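Local coordinates for putative methylthioribose-1-phosphate isomerase (Pyrococcus horikoshii OT3, PDB 6A34), which probably catalyses the interconversion of 5-methylthioribose 1-phosphate and 5-methylthioribulose 1-phosphate in methionine salvage, at residues Glu18-Val24 against Phe68-Leu72; Met26-Arg30 against Asn53-Arg57; Val184-His188 against Glu214-Leu220; Ala251-Phe255 against Val325-Leu331; Leu281-Met286 against Leu349-Phe353. All blocks are in the same frame, centred on the assembly; numbering follows the deposited sequence.

From the N terminus, contact 1 opens first, on strands 17-20 and 23-27. Contact 2 opens next, on the end of the same strand 23-27, and closes at the loop before helix 59-76. Contact 1 then closes on that helix, so contact 2 lies within its loop. Together they tie the small N-terminal antiparallel sheet to the helical part. Contact 3 follows in series and joins two helices beside the large mixed sheet. Contacts 4 and 5 come last and cross, since their segments alternate along the chain. Both reach the four-stranded sheet and they touch, Ala-251 against Leu-349. They bring strand 323-326 and helix 345-354 back onto earlier segments.

Contact 1. Residues Glu18-Val24 against Phe68-Leu72; sequences EYKNKSV and FGLAL
Tyr-19 OH reaches the backbone of Leu-72 and is hydrogen-bonded to Glu-75 OE1, further along the same helix. It lies 3.3 Å from Leu-72 CA. CG of Tyr-19 is anti to the backbone N (chi1 -176°), which carries the ring past Phe-68 to Leu-72. Ala-71 CB sits over one face of this ring, 4.2 Å from its centroid, in a CH-pi contact. At the other end Tyr-19 CB lies over the face of the Phe-68 ring, 3.6 Å from that centroid. The two rings are nearly parallel, with planes 13° apart, but barely overlap. Residues 18-24 form a beta hairpin. A type I' turn from Lys-20 to Ser-23 links its strands, and the backbones of these two residues bond each other in both directions. The hairpin belongs to a three-stranded antiparallel sheet that lies on helix 59-76. The axes of strand 18-20 and helix segment 68-72 run within 12° of each other and come as near as 9.5 Å. From the second strand Val-24 CG2 meets Phe-68 CB at 3.9 Å. Leu-72 CB packs against Tyr-19 CE1 at 3.9 Å. The Phe-68 ring meets Tyr-137 of helix 125-157 edge-to-face, and Tyr-137 OH is hydrogen-bonded to Tyr-19 O.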
# COMPACT_ATOMS: atom_id res chain seq x y z
N GLU A 18 -9.28 9.25 -29.75
CA GLU A 18 -9.44 9.06 -31.22
C GLU A 18 -10.13 10.31 -31.80
O GLU A 18 -10.92 11.01 -31.11
CB GLU A 18 -10.27 7.80 -31.49
CG GLU A 18 -9.75 6.85 -32.55
CD GLU A 18 -10.45 5.49 -32.44
OE1 GLU A 18 -11.70 5.51 -32.37
OE2 GLU A 18 -9.76 4.43 -32.34
N TYR A 19 -9.83 10.63 -33.07
CA TYR A 19 -10.53 11.71 -33.79
C TYR A 19 -11.13 11.15 -35.08
O TYR A 19 -10.40 10.58 -35.88
CB TYR A 19 -9.61 12.89 -34.08
CG TYR A 19 -10.29 14.06 -34.73
CD1 TYR A 19 -11.20 14.83 -34.02
CD2 TYR A 19 -10.03 14.42 -36.04
CE1 TYR A 19 -11.85 15.90 -34.60
CE2 TYR A 19 -10.64 15.51 -36.63
CZ TYR A 19 -11.56 16.25 -35.91
OH TYR A 19 -12.18 17.32 -36.47
N LYS A 20 -12.45 11.31 -35.23
CA LYS A 20 -13.23 10.67 -36.31
C LYS A 20 -14.49 11.51 -36.52
O LYS A 20 -15.09 11.93 -35.55
CB LYS A 20 -13.53 9.22 -35.89
CG LYS A 20 -14.21 8.33 -36.91
CD LYS A 20 -14.47 6.89 -36.43
CE LYS A 20 -15.48 6.74 -35.30
NZ LYS A 20 -14.87 6.34 -34.01
N ASN A 21 -14.90 11.77 -37.76
CA ASN A 21 -16.21 12.46 -38.01
C ASN A 21 -16.36 13.75 -37.19
O ASN A 21 -17.41 13.97 -36.55
CB ASN A 21 -17.40 11.60 -37.60
CG ASN A 21 -17.31 10.18 -38.11
OD1 ASN A 21 -17.36 9.23 -37.32
ND2 ASN A 21 -17.16 10.05 -39.42
N LYS A 22 -15.32 14.59 -37.15
CA LYS A 22 -15.38 15.89 -36.46
C LYS A 22 -15.72 15.72 -34.98
O LYS A 22 -16.29 16.61 -34.37
CB LYS A 22 -16.41 16.81 -37.13
CG LYS A 22 -16.25 16.96 -38.63
CD LYS A 22 -17.11 18.09 -39.17
CE LYS A 22 -16.64 18.62 -40.51
NZ LYS A 22 -17.21 17.85 -41.64
N SER A 23 -15.32 14.59 -34.39
CA SER A 23 -15.57 14.33 -33.00
C SER A 23 -14.34 13.70 -32.33
O SER A 23 -13.68 12.79 -32.89
CB SER A 23 -16.79 13.47 -32.86
OG SER A 23 -17.95 14.21 -33.22
N VAL A 24 -14.03 14.19 -31.12
CA VAL A 24 -13.00 13.61 -30.28
C VAL A 24 -13.65 12.55 -29.39
O VAL A 24 -14.61 12.83 -28.69
CB VAL A 24 -12.26 14.66 -29.46
CG1 VAL A 24 -11.18 14.03 -28.59
CG2 VAL A 24 -11.65 15.74 -30.34
N PHE A 68 -6.13 17.13 -30.95
CA PHE A 68 -7.37 16.85 -31.66
C PHE A 68 -8.44 17.90 -31.38
O PHE A 68 -9.40 17.98 -32.11
CB PHE A 68 -7.90 15.46 -31.31
CG PHE A 68 -7.11 14.36 -31.98
CD1 PHE A 68 -6.66 14.50 -33.28
CD2 PHE A 68 -6.84 13.19 -31.31
CE1 PHE A 68 -5.97 13.48 -33.90
CE2 PHE A 68 -6.12 12.18 -31.92
CZ PHE A 68 -5.68 12.33 -33.21
N GLY A 69 -8.28 18.67 -30.30
CA GLY A 69 -9.15 19.81 -30.02
C GLY A 69 -8.96 20.93 -31.03
O GLY A 69 -9.93 21.62 -31.38
N LEU A 70 -7.72 21.11 -31.50
CA LEU A 70 -7.44 22.06 -32.57
C LEU A 70 -7.91 21.53 -33.93
O LEU A 70 -8.37 22.29 -34.75
CB LEU A 70 -5.95 22.39 -32.56
CG LEU A 70 -5.50 23.12 -31.30
CD1 LEU A 70 -4.00 23.27 -31.29
CD2 LEU A 70 -6.18 24.48 -31.18
N ALA A 71 -7.72 20.24 -34.18
CA ALA A 71 -8.24 19.59 -35.39
C ALA A 71 -9.75 19.83 -35.45
O ALA A 71 -10.26 20.29 -36.47
CB ALA A 71 -7.92 18.12 -35.38
N LEU A 72 -10.43 19.56 -34.34
CA LEU A 72 -11.86 19.77 -34.22
C LEU A 72 -12.18 21.24 -34.55
O LEU A 72 -13.08 21.52 -35.35
CB LEU A 72 -12.36 19.38 -32.83
CG LEU A 72 -13.86 19.59 -32.60
CD1 LEU A 72 -14.67 18.55 -33.35
CD2 LEU A 72 -14.21 19.52 -31.13

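Contact 2. Residues Met26-Arg30 against Asn53-Arg57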
# COMPACT_ATOMS: atom_id res chain seq x y z
N MET A 26 -13.04 9.70 -26.30
CA MET A 26 -12.16 9.39 -25.17
C MET A 26 -12.78 8.28 -24.32
O MET A 26 -13.96 8.36 -23.91
CB MET A 26 -11.94 10.59 -24.25
CG MET A 26 -11.45 11.82 -24.94
SD MET A 26 -11.15 13.10 -23.72
CE MET A 26 -10.82 14.54 -24.75
N ILE A 27 -11.98 7.26 -24.02
CA ILE A 27 -12.34 6.37 -22.95
C ILE A 27 -12.55 7.23 -21.70
O ILE A 27 -11.78 8.14 -21.47
CB ILE A 27 -11.28 5.28 -22.73
CG1 ILE A 27 -11.21 4.34 -23.93
CG2 ILE A 27 -11.55 4.52 -21.43
CD1 ILE A 27 -10.03 3.40 -23.89
N ASN A 28 -13.64 6.98 -20.96
CA ASN A 28 -13.93 7.73 -19.76
C ASN A 28 -13.24 7.05 -18.58
O ASN A 28 -13.80 6.11 -17.98
CB ASN A 28 -15.42 7.88 -19.47
CG ASN A 28 -15.67 8.95 -18.42
OD1 ASN A 28 -14.88 9.11 -17.49
ND2 ASN A 28 -16.71 9.74 -18.63
N GLN A 29 -12.07 7.57 -18.23
CA GLN A 29 -11.21 6.96 -17.22
C GLN A 29 -11.72 7.30 -15.81
O GLN A 29 -11.24 6.71 -14.85
CB GLN A 29 -9.75 7.38 -17.44
CG GLN A 29 -9.19 6.94 -18.81
CD GLN A 29 -7.68 6.96 -18.89
OE1 GLN A 29 -7.00 6.54 -17.96
NE2 GLN A 29 -7.15 7.46 -20.00
N ARG A 30 -12.69 8.23 -15.69
CA ARG A 30 -13.36 8.50 -14.41
C ARG A 30 -14.37 7.42 -14.05
O ARG A 30 -14.67 7.25 -12.89
CB ARG A 30 -14.10 9.84 -14.40
CG ARG A 30 -13.18 11.05 -14.34
CD ARG A 30 -13.84 12.21 -15.07
NE ARG A 30 -15.23 12.42 -14.69
CZ ARG A 30 -15.62 13.08 -13.60
NH1 ARG A 30 -14.73 13.66 -12.81
NH2 ARG A 30 -16.91 13.15 -13.31
N ASN A 53 -11.29 17.74 -16.17
CA ASN A 53 -12.05 16.60 -15.61
C ASN A 53 -11.21 15.35 -15.31
O ASN A 53 -11.68 14.48 -14.59
CB ASN A 53 -13.04 16.04 -16.64
CG ASN A 53 -14.47 16.32 -16.28
OD1 ASN A 53 -14.76 16.51 -15.10
ND2 ASN A 53 -15.37 16.34 -17.25
N MET A 54 -10.09 15.17 -16.02
CA MET A 54 -9.32 13.90 -16.07
C MET A 54 -10.20 12.73 -16.57
O MET A 54 -10.02 11.55 -16.17
CB MET A 54 -8.67 13.63 -14.72
CG MET A 54 -7.75 14.78 -14.32
SD MET A 54 -6.82 14.58 -12.78
CE MET A 54 -6.24 16.26 -12.53
N THR A 55 -11.11 13.03 -17.50
CA THR A 55 -11.83 12.03 -18.32
C THR A 55 -10.79 11.28 -19.17
O THR A 55 -10.85 10.06 -19.36
CB THR A 55 -12.91 12.71 -19.17
OG1 THR A 55 -13.93 13.25 -18.32
CG2 THR A 55 -13.55 11.78 -20.18
N VAL A 56 -9.82 12.03 -19.67
CA VAL A 56 -8.61 11.51 -20.22
C VAL A 56 -7.49 11.79 -19.22
O VAL A 56 -7.50 12.83 -18.55
CB VAL A 56 -8.29 12.12 -21.61
CG1 VAL A 56 -8.29 13.65 -21.60
CG2 VAL A 56 -6.97 11.62 -22.13
N ARG A 57 -6.52 10.87 -19.16
CA ARG A 57 -5.29 11.04 -18.39
C ARG A 57 -4.17 10.31 -19.13
O ARG A 57 -4.42 9.67 -20.15
CB ARG A 57 -5.44 10.52 -16.97
CG ARG A 57 -5.94 9.08 -16.90
CD ARG A 57 -5.32 8.34 -15.72
NE ARG A 57 -3.93 7.95 -15.96
CZ ARG A 57 -3.56 6.78 -16.48
NH1 ARG A 57 -4.43 6.09 -17.21
NH2 ARG A 57 -2.35 6.30 -16.22
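The guanidinium of Arg-30 has Asn-53 OD1 over one face, 3.6 Å above its plane. The amide of Asn-53 is stacked on it with planes 29° apart. The guanidinium of Arg-57 is met at its edge instead. Its NH1 gives a 2.7 Å hydrogen bond to Gln-29 OE1, in the guanidinium plane and on a lone pair of the oxygen. The amide of Gln-29 stands across it, the planes 85° apart. The first torsion of Arg-57 (chi1 54°) tucks CG over its own backbone, and two further bends bring NH1 to Gln-29. Gln-29 N gives a nearly straight hydrogen bond to Thr-55 O, 3.0 Å. Asn-28 OD1 accepts from Arg-30 N in an Asx turn, while its ND2 is hydrogen-bonded to Glu-39. Met-26 SD rests on Val-56 CG1 at 3.6 Å. Met-54 ends helix 44-52 in a Schellman motif. A leucine in place of Arg-57 would probably leave Gln-29 OE1 and Asn-168 OD1 without this donor. Gln-29 NE2 bonds Leu-172 O, so both ends of the amide are used. Two neutral amide oxygens, of Gln-29 and Asn-168, probably hold the guanidinium of Arg-57, a predicted substrate-binding residue, consistent with a second-shell role for Gln-29.

Contact 3. Residues Val184-His188 against Glu214-Leu220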
# COMPACT_ATOMS: atom_id res chain seq x y z
N VAL A 184 4.12 -6.05 -22.09
CA VAL A 184 3.37 -7.18 -21.59
C VAL A 184 2.35 -7.67 -22.63
O VAL A 184 2.07 -8.89 -22.68
CB VAL A 184 2.72 -6.89 -20.22
CG1 VAL A 184 3.78 -6.61 -19.17
CG2 VAL A 184 1.72 -5.76 -20.29
N ARG A 185 1.84 -6.79 -23.48
CA ARG A 185 0.91 -7.26 -24.57
C ARG A 185 1.69 -8.10 -25.60
O ARG A 185 1.28 -9.18 -25.95
CB ARG A 185 0.16 -6.08 -25.17
CG ARG A 185 -1.00 -5.62 -24.29
CD ARG A 185 -1.59 -4.31 -24.78
NE ARG A 185 -2.89 -4.08 -24.13
CZ ARG A 185 -3.07 -3.35 -23.04
NH1 ARG A 185 -2.09 -2.58 -22.60
NH2 ARG A 185 -4.23 -3.41 -22.40
N VAL A 186 2.89 -7.67 -25.99
CA VAL A 186 3.68 -8.45 -26.90
C VAL A 186 4.05 -9.79 -26.26
O VAL A 186 3.94 -10.84 -26.90
CB VAL A 186 4.93 -7.68 -27.36
CG1 VAL A 186 5.86 -8.57 -28.13
CG2 VAL A 186 4.56 -6.46 -28.18
N MET A 187 4.47 -9.77 -24.99
CA MET A 187 4.84 -10.96 -24.29
C MET A 187 3.64 -11.92 -24.25
O MET A 187 3.81 -13.13 -24.39
CB MET A 187 5.32 -10.66 -22.86
CG MET A 187 6.67 -9.98 -22.83
SD MET A 187 7.30 -9.71 -21.15
CE MET A 187 7.57 -11.41 -20.62
N HIS A 188 2.44 -11.38 -24.02
CA HIS A 188 1.23 -12.22 -23.86
C HIS A 188 0.92 -12.93 -25.19
O HIS A 188 0.66 -14.13 -25.21
CB HIS A 188 0.04 -11.38 -23.36
CG HIS A 188 -1.25 -12.13 -23.35
ND1 HIS A 188 -1.52 -13.12 -22.42
CD2 HIS A 188 -2.34 -12.06 -24.14
CE1 HIS A 188 -2.73 -13.60 -22.63
NE2 HIS A 188 -3.24 -12.99 -23.68
N GLU A 214 -7.69 -2.93 -17.69
CA GLU A 214 -7.29 -3.05 -19.11
C GLU A 214 -6.58 -4.37 -19.39
O GLU A 214 -6.75 -4.91 -20.46
CB GLU A 214 -6.45 -1.88 -19.62
CG GLU A 214 -5.19 -1.55 -18.82
CD GLU A 214 -4.24 -0.67 -19.64
OE1 GLU A 214 -3.76 -1.18 -20.67
OE2 GLU A 214 -4.08 0.55 -19.32
N TYR A 215 -5.76 -4.88 -18.45
CA TYR A 215 -5.00 -6.08 -18.75
C TYR A 215 -5.94 -7.28 -18.68
O TYR A 215 -5.79 -8.25 -19.45
CB TYR A 215 -3.77 -6.24 -17.84
CG TYR A 215 -2.71 -5.18 -18.01
CD1 TYR A 215 -2.30 -4.77 -19.27
CD2 TYR A 215 -2.13 -4.55 -16.92
CE1 TYR A 215 -1.33 -3.80 -19.45
CE2 TYR A 215 -1.16 -3.58 -17.08
CZ TYR A 215 -0.75 -3.19 -18.35
OH TYR A 215 0.19 -2.21 -18.53
N SER A 216 -6.90 -7.20 -17.77
CA SER A 216 -7.96 -8.19 -17.72
C SER A 216 -8.82 -8.13 -19.01
O SER A 216 -9.04 -9.14 -19.64
CB SER A 216 -8.80 -8.05 -16.49
OG SER A 216 -9.57 -9.23 -16.35
N TYR A 217 -9.27 -6.95 -19.40
CA TYR A 217 -10.02 -6.77 -20.62
C TYR A 217 -9.37 -7.52 -21.79
O TYR A 217 -10.08 -8.15 -22.58
CB TYR A 217 -10.15 -5.29 -20.98
CG TYR A 217 -11.18 -4.99 -22.04
CD1 TYR A 217 -10.82 -4.99 -23.38
CD2 TYR A 217 -12.49 -4.70 -21.73
CE1 TYR A 217 -11.72 -4.70 -24.37
CE2 TYR A 217 -13.42 -4.40 -22.71
CZ TYR A 217 -13.03 -4.41 -24.05
OH TYR A 217 -13.90 -4.11 -25.07
N ASP A 218 -8.04 -7.50 -21.87
CA ASP A 218 -7.34 -8.11 -22.97
C ASP A 218 -7.02 -9.58 -22.69
O ASP A 218 -6.34 -10.20 -23.50
CB ASP A 218 -6.09 -7.32 -23.33
CG ASP A 218 -6.37 -6.15 -24.25
OD1 ASP A 218 -7.41 -6.22 -24.97
OD2 ASP A 218 -5.55 -5.17 -24.27
N GLY A 219 -7.46 -10.13 -21.55
CA GLY A 219 -7.21 -11.55 -21.26
C GLY A 219 -5.78 -11.90 -20.85
O GLY A 219 -5.36 -13.06 -20.95
N LEU A 220 -5.00 -10.93 -20.35
CA LEU A 220 -3.70 -11.28 -19.73
C LEU A 220 -3.96 -12.02 -18.41
O LEU A 220 -4.92 -11.71 -17.72
CB LEU A 220 -2.88 -10.01 -19.49
CG LEU A 220 -2.02 -9.53 -20.65
CD1 LEU A 220 -2.86 -9.19 -21.88
CD2 LEU A 220 -1.18 -8.34 -20.21
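Two neighbouring helices of the Rossmann-like domain meet here, helix 180-189 and the C-terminal end of helix 206-217, and Arg-185 bridges them. Its chain is extended from CG to NE and reaches two carboxylates. Arg-185 NE and NH2 grip Asp-218 side-on, both 2.9 Å from its OD2. Arg-185 NH1 and NH2 grip Glu-214 end-on, both 2.9 Å from its OE1. All four bonds lie close to the guanidinium plane. The carboxylate of Asp-218 is turned 83° from that plane and that of Glu-214 38°. Tyr-215 CD1 lies over one face of the guanidinium. The acids have further partners: Thr-11 OG1 at Asp-218 OD2, Ser-171 N at Glu-214 OE1. With two acids around it, the arginine is likely to stay charged, though buried. Gly-219 ends the helix in a Schellman motif with positive phi, and the chain turns so that Leu-220 meets helix 180-189. Leu-220 CD1 sits over the face of the His-188 ring, 3.9 Å from its centroid. Val-184 CG2 packs against Tyr-215 CE1 at 3.7 Å. Each helix links two parallel strands, 161-165 to 193-199 and 193-199 to 222-225, as in the consecutive beta-alpha-beta crossovers of a Rossmann-like sheet.

Contact 4. Residues Ala251-Phe255 against Val325-Leu331; sequences ANGDF and VTPHKYL
Val-325 CA lies 3.4 Å from Phe-255 O in a CA-H...O contact. Val-325 O is hydrogen-bonded to Gln-235 of the second subunit. Thr-326 makes an antiparallel hydrogen-bonded pair with Phe-255: Thr-326 N to Phe-255 O is 2.9 Å and Phe-255 N to Thr-326 O is 3.2 Å. The two side chains lie side by side, with Thr-326 CG2 3.6 Å from Phe-255 CE1. This pairing joins strand 323-326, the outermost of this chain's sheet, to strand 255-258. Pro-327 then leads into a short 3-10 segment. His-328 N gives a 2.9 Å bond to Asp-254 OD1, on the anti side and 26° out of the carboxylate plane. The first torsion of His-328, 60°, folds the imidazole back beside that carboxylate, the planes 11° apart and OD1 at the ring edge. Leu-331 ends the segment, its CD2 3.7 Å from Phe-255 CE1. Asn-252 OD1 accepts from Asp-254 N in an Asx turn, and Asn-252 ND2 bonds Asp-254 OD2 at 2.9 Å. With an alanine in place of Asp-254, His-328 N, Asn-252 ND2 and Gly-291 N would probably lose this acceptor. Three N-H donors converge on the carboxylate of Asp-254, which would be expected to favour its ionised form.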
# COMPACT_ATOMS: atom_id res chain seq x y z
N ALA A 251 19.82 12.40 -16.87
CA ALA A 251 20.97 12.13 -17.75
C ALA A 251 21.81 10.94 -17.28
O ALA A 251 22.46 10.29 -18.11
CB ALA A 251 21.86 13.36 -17.88
N ASN A 252 21.83 10.68 -15.97
CA ASN A 252 22.65 9.59 -15.43
C ASN A 252 21.79 8.33 -15.27
O ASN A 252 22.25 7.35 -14.74
CB ASN A 252 23.25 9.95 -14.07
CG ASN A 252 22.19 10.06 -12.99
OD1 ASN A 252 20.99 10.13 -13.27
ND2 ASN A 252 22.62 10.13 -11.75
N GLY A 253 20.52 8.39 -15.68
CA GLY A 253 19.64 7.23 -15.61
C GLY A 253 18.75 7.18 -14.37
O GLY A 253 17.81 6.39 -14.36
N ASP A 254 19.02 8.01 -13.36
CA ASP A 254 18.08 8.17 -12.22
C ASP A 254 16.72 8.49 -12.85
O ASP A 254 16.66 9.14 -13.89
CB ASP A 254 18.48 9.26 -11.22
CG ASP A 254 19.83 9.09 -10.55
OD1 ASP A 254 20.43 8.00 -10.69
OD2 ASP A 254 20.31 10.07 -9.92
N PHE A 255 15.63 7.98 -12.26
CA PHE A 255 14.32 8.33 -12.77
C PHE A 255 13.30 8.49 -11.64
O PHE A 255 13.40 7.87 -10.58
CB PHE A 255 13.84 7.31 -13.81
CG PHE A 255 13.52 5.94 -13.28
CD1 PHE A 255 14.53 5.07 -12.91
CD2 PHE A 255 12.21 5.50 -13.20
CE1 PHE A 255 14.23 3.81 -12.42
CE2 PHE A 255 11.93 4.24 -12.71
CZ PHE A 255 12.93 3.40 -12.30
N VAL A 325 12.18 8.85 -6.47
CA VAL A 325 13.31 8.84 -7.37
C VAL A 325 14.15 7.60 -7.08
O VAL A 325 14.52 7.36 -5.96
CB VAL A 325 14.15 10.13 -7.26
CG1 VAL A 325 15.35 10.07 -8.17
CG2 VAL A 325 13.32 11.35 -7.61
N THR A 326 14.44 6.84 -8.13
CA THR A 326 15.16 5.62 -8.07
C THR A 326 16.56 5.85 -8.65
O THR A 326 16.65 6.25 -9.82
CB THR A 326 14.40 4.54 -8.87
OG1 THR A 326 13.15 4.28 -8.22
CG2 THR A 326 15.22 3.28 -9.04
N PRO A 327 17.65 5.66 -7.86
CA PRO A 327 19.02 5.76 -8.37
C PRO A 327 19.29 4.73 -9.49
O PRO A 327 18.78 3.58 -9.41
CB PRO A 327 19.92 5.50 -7.14
CG PRO A 327 19.03 5.86 -5.93
CD PRO A 327 17.65 5.42 -6.40
N HIS A 328 20.08 5.14 -10.50
CA HIS A 328 20.28 4.38 -11.75
C HIS A 328 20.88 2.99 -11.49
O HIS A 328 20.62 2.10 -12.26
CB HIS A 328 21.13 5.14 -12.76
CG HIS A 328 22.49 5.48 -12.27
ND1 HIS A 328 23.56 4.58 -12.34
CD2 HIS A 328 22.96 6.61 -11.69
CE1 HIS A 328 24.62 5.14 -11.78
NE2 HIS A 328 24.27 6.40 -11.38
N LYS A 329 21.64 2.82 -10.41
CA LYS A 329 22.35 1.59 -10.15
C LYS A 329 21.42 0.38 -9.92
O LYS A 329 21.85 -0.81 -10.09
CB LYS A 329 23.28 1.79 -8.94
CG LYS A 329 22.58 1.95 -7.59
CD LYS A 329 23.55 1.88 -6.41
CE LYS A 329 22.86 2.00 -5.07
NZ LYS A 329 23.75 1.59 -3.96
N TYR A 330 20.18 0.64 -9.54
CA TYR A 330 19.16 -0.38 -9.39
C TYR A 330 18.63 -0.86 -10.75
O TYR A 330 17.93 -1.89 -10.80
CB TYR A 330 18.02 0.17 -8.51
CG TYR A 330 18.43 0.47 -7.09
CD1 TYR A 330 18.64 -0.57 -6.21
CD2 TYR A 330 18.60 1.75 -6.61
CE1 TYR A 330 19.07 -0.37 -4.91
CE2 TYR A 330 18.98 1.98 -5.29
CZ TYR A 330 19.22 0.92 -4.44
OH TYR A 330 19.64 1.06 -3.13
N LEU A 331 18.93 -0.15 -11.86
CA LEU A 331 18.37 -0.52 -13.19
C LEU A 331 19.24 -1.58 -13.86
O LEU A 331 20.43 -1.43 -13.98
CB LEU A 331 18.26 0.70 -14.10
CG LEU A 331 17.11 1.66 -13.81
CD1 LEU A 331 17.33 2.99 -14.52
CD2 LEU A 331 15.80 1.05 -14.26

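Contact 5. Residues Leu281-Met286 against Leu349-Phe353; sequences LSSIDM and LKKLF
Phe-353 projects from its helix toward the segment 281-286, its CB starting the side chain on the side of Met-286. The first torsion (chi1 -102°) is off the staggered positions and lays the ring between Met-286 and Leu-281. Met-286 SD is 4.8 Å from the ring centroid of Phe-353, an oblique Met-aromatic contact. The methyl of Met-286 is modelled too near CD1, so its exact place is doubtful. Further out, CE1 of Phe-353 meets Ile-284 CG2 at 3.9 Å and Leu-281 CG at 4.1 Å. At the tip, CZ of Phe-353 is 3.6 Å from Leu-281 O, which lies at the ring edge and near its plane. Leu-281 O itself accepts from Ile-284 N, a bond of the 3-10 segment. Ile-284 CD1 touches Leu-349 CD2 at 3.8 Å. Leu-281 CD1 presses on Leu-352 CD2 at 3.5 Å, tighter than carbons usually pack. No hydrogen bond crosses the contact, which is held by apolar groups. Leu-281 N is bonded to Asp-337 OD1. Helix 345-354 thus lies against the short, weakly bonded strand 284-285, at the edge of the four-stranded sheet. Leu-281 and Leu-352 also touch Thr-336 of strand 333-336, while Leu-349 and Leu-352 rest on Val-341 of strand 339-341.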
# COMPACT_ATOMS: atom_id res chain seq x y z
N LEU A 281 12.00 8.21 -25.69
CA LEU A 281 13.11 9.19 -25.63
C LEU A 281 12.66 10.55 -25.06
O LEU A 281 13.42 11.19 -24.35
CB LEU A 281 13.73 9.36 -27.02
CG LEU A 281 15.11 8.74 -27.20
CD1 LEU A 281 15.12 7.28 -26.77
CD2 LEU A 281 15.59 8.88 -28.63
N SER A 282 11.43 10.96 -25.35
CA SER A 282 10.92 12.25 -24.96
C SER A 282 10.74 12.35 -23.44
O SER A 282 10.50 13.44 -22.93
CB SER A 282 9.62 12.55 -25.68
OG SER A 282 8.63 11.60 -25.33
N SER A 283 10.84 11.23 -22.72
CA SER A 283 10.72 11.23 -21.24
C SER A 283 12.11 11.33 -20.59
O SER A 283 12.21 11.43 -19.38
CB SER A 283 10.00 9.99 -20.73
OG SER A 283 8.74 9.86 -21.36
N ILE A 284 13.17 11.28 -21.40
CA ILE A 284 14.51 11.46 -20.91
C ILE A 284 14.83 12.95 -20.97
O ILE A 284 14.89 13.53 -22.05
CB ILE A 284 15.51 10.60 -21.69
CG1 ILE A 284 15.10 9.13 -21.71
CG2 ILE A 284 16.93 10.78 -21.17
CD1 ILE A 284 15.81 8.33 -22.76
N ASP A 285 15.05 13.54 -19.79
CA ASP A 285 15.41 14.92 -19.61
C ASP A 285 16.92 14.99 -19.39
O ASP A 285 17.40 14.84 -18.26
CB ASP A 285 14.61 15.51 -18.44
CG ASP A 285 14.82 16.99 -18.16
OD1 ASP A 285 15.58 17.63 -18.92
OD2 ASP A 285 14.23 17.48 -17.18
N MET A 286 17.64 15.27 -20.48
CA MET A 286 19.10 15.28 -20.50
C MET A 286 19.64 16.60 -19.91
O MET A 286 20.83 16.72 -19.66
CB MET A 286 19.61 15.07 -21.93
CG MET A 286 20.78 14.11 -21.98
SD MET A 286 20.29 12.38 -21.67
CE MET A 286 20.77 11.67 -23.24
N LEU A 349 23.16 6.78 -22.70
CA LEU A 349 22.02 7.63 -22.99
C LEU A 349 22.44 8.74 -23.96
O LEU A 349 21.70 8.98 -24.91
CB LEU A 349 21.38 8.22 -21.73
CG LEU A 349 20.45 7.26 -20.98
CD1 LEU A 349 20.12 7.79 -19.60
CD2 LEU A 349 19.18 7.00 -21.77
N LYS A 350 23.61 9.36 -23.72
CA LYS A 350 24.05 10.49 -24.55
C LYS A 350 24.40 9.97 -25.95
O LYS A 350 24.10 10.66 -26.93
CB LYS A 350 25.15 11.32 -23.88
CG LYS A 350 26.58 10.84 -24.04
CD LYS A 350 27.60 11.97 -23.95
CE LYS A 350 27.51 12.78 -22.68
NZ LYS A 350 28.50 13.89 -22.68
N LYS A 351 24.94 8.75 -26.05
CA LYS A 351 25.08 8.10 -27.35
C LYS A 351 23.71 8.05 -28.03
O LYS A 351 23.55 8.56 -29.12
CB LYS A 351 25.61 6.66 -27.25
CG LYS A 351 27.13 6.53 -27.24
CD LYS A 351 27.60 5.08 -27.22
CE LYS A 351 28.98 4.91 -26.62
NZ LYS A 351 29.37 3.48 -26.55
N LEU A 352 22.73 7.46 -27.36
CA LEU A 352 21.42 7.22 -27.94
C LEU A 352 20.86 8.51 -28.55
O LEU A 352 20.18 8.46 -29.57
CB LEU A 352 20.47 6.71 -26.85
CG LEU A 352 19.09 6.26 -27.33
CD1 LEU A 352 19.22 5.08 -28.28
CD2 LEU A 352 18.22 5.90 -26.14
N PHE A 353 21.14 9.65 -27.90
CA PHE A 353 20.58 10.93 -28.30
C PHE A 353 21.28 11.48 -29.55
O PHE A 353 20.62 12.10 -30.39
CB PHE A 353 20.62 11.92 -27.12
CG PHE A 353 19.27 12.06 -26.46
CD1 PHE A 353 18.79 11.08 -25.61
CD2 PHE A 353 18.46 13.15 -26.74
CE1 PHE A 353 17.54 11.20 -25.02
CE2 PHE A 353 17.21 13.28 -26.14
CZ PHE A 353 16.75 12.29 -25.30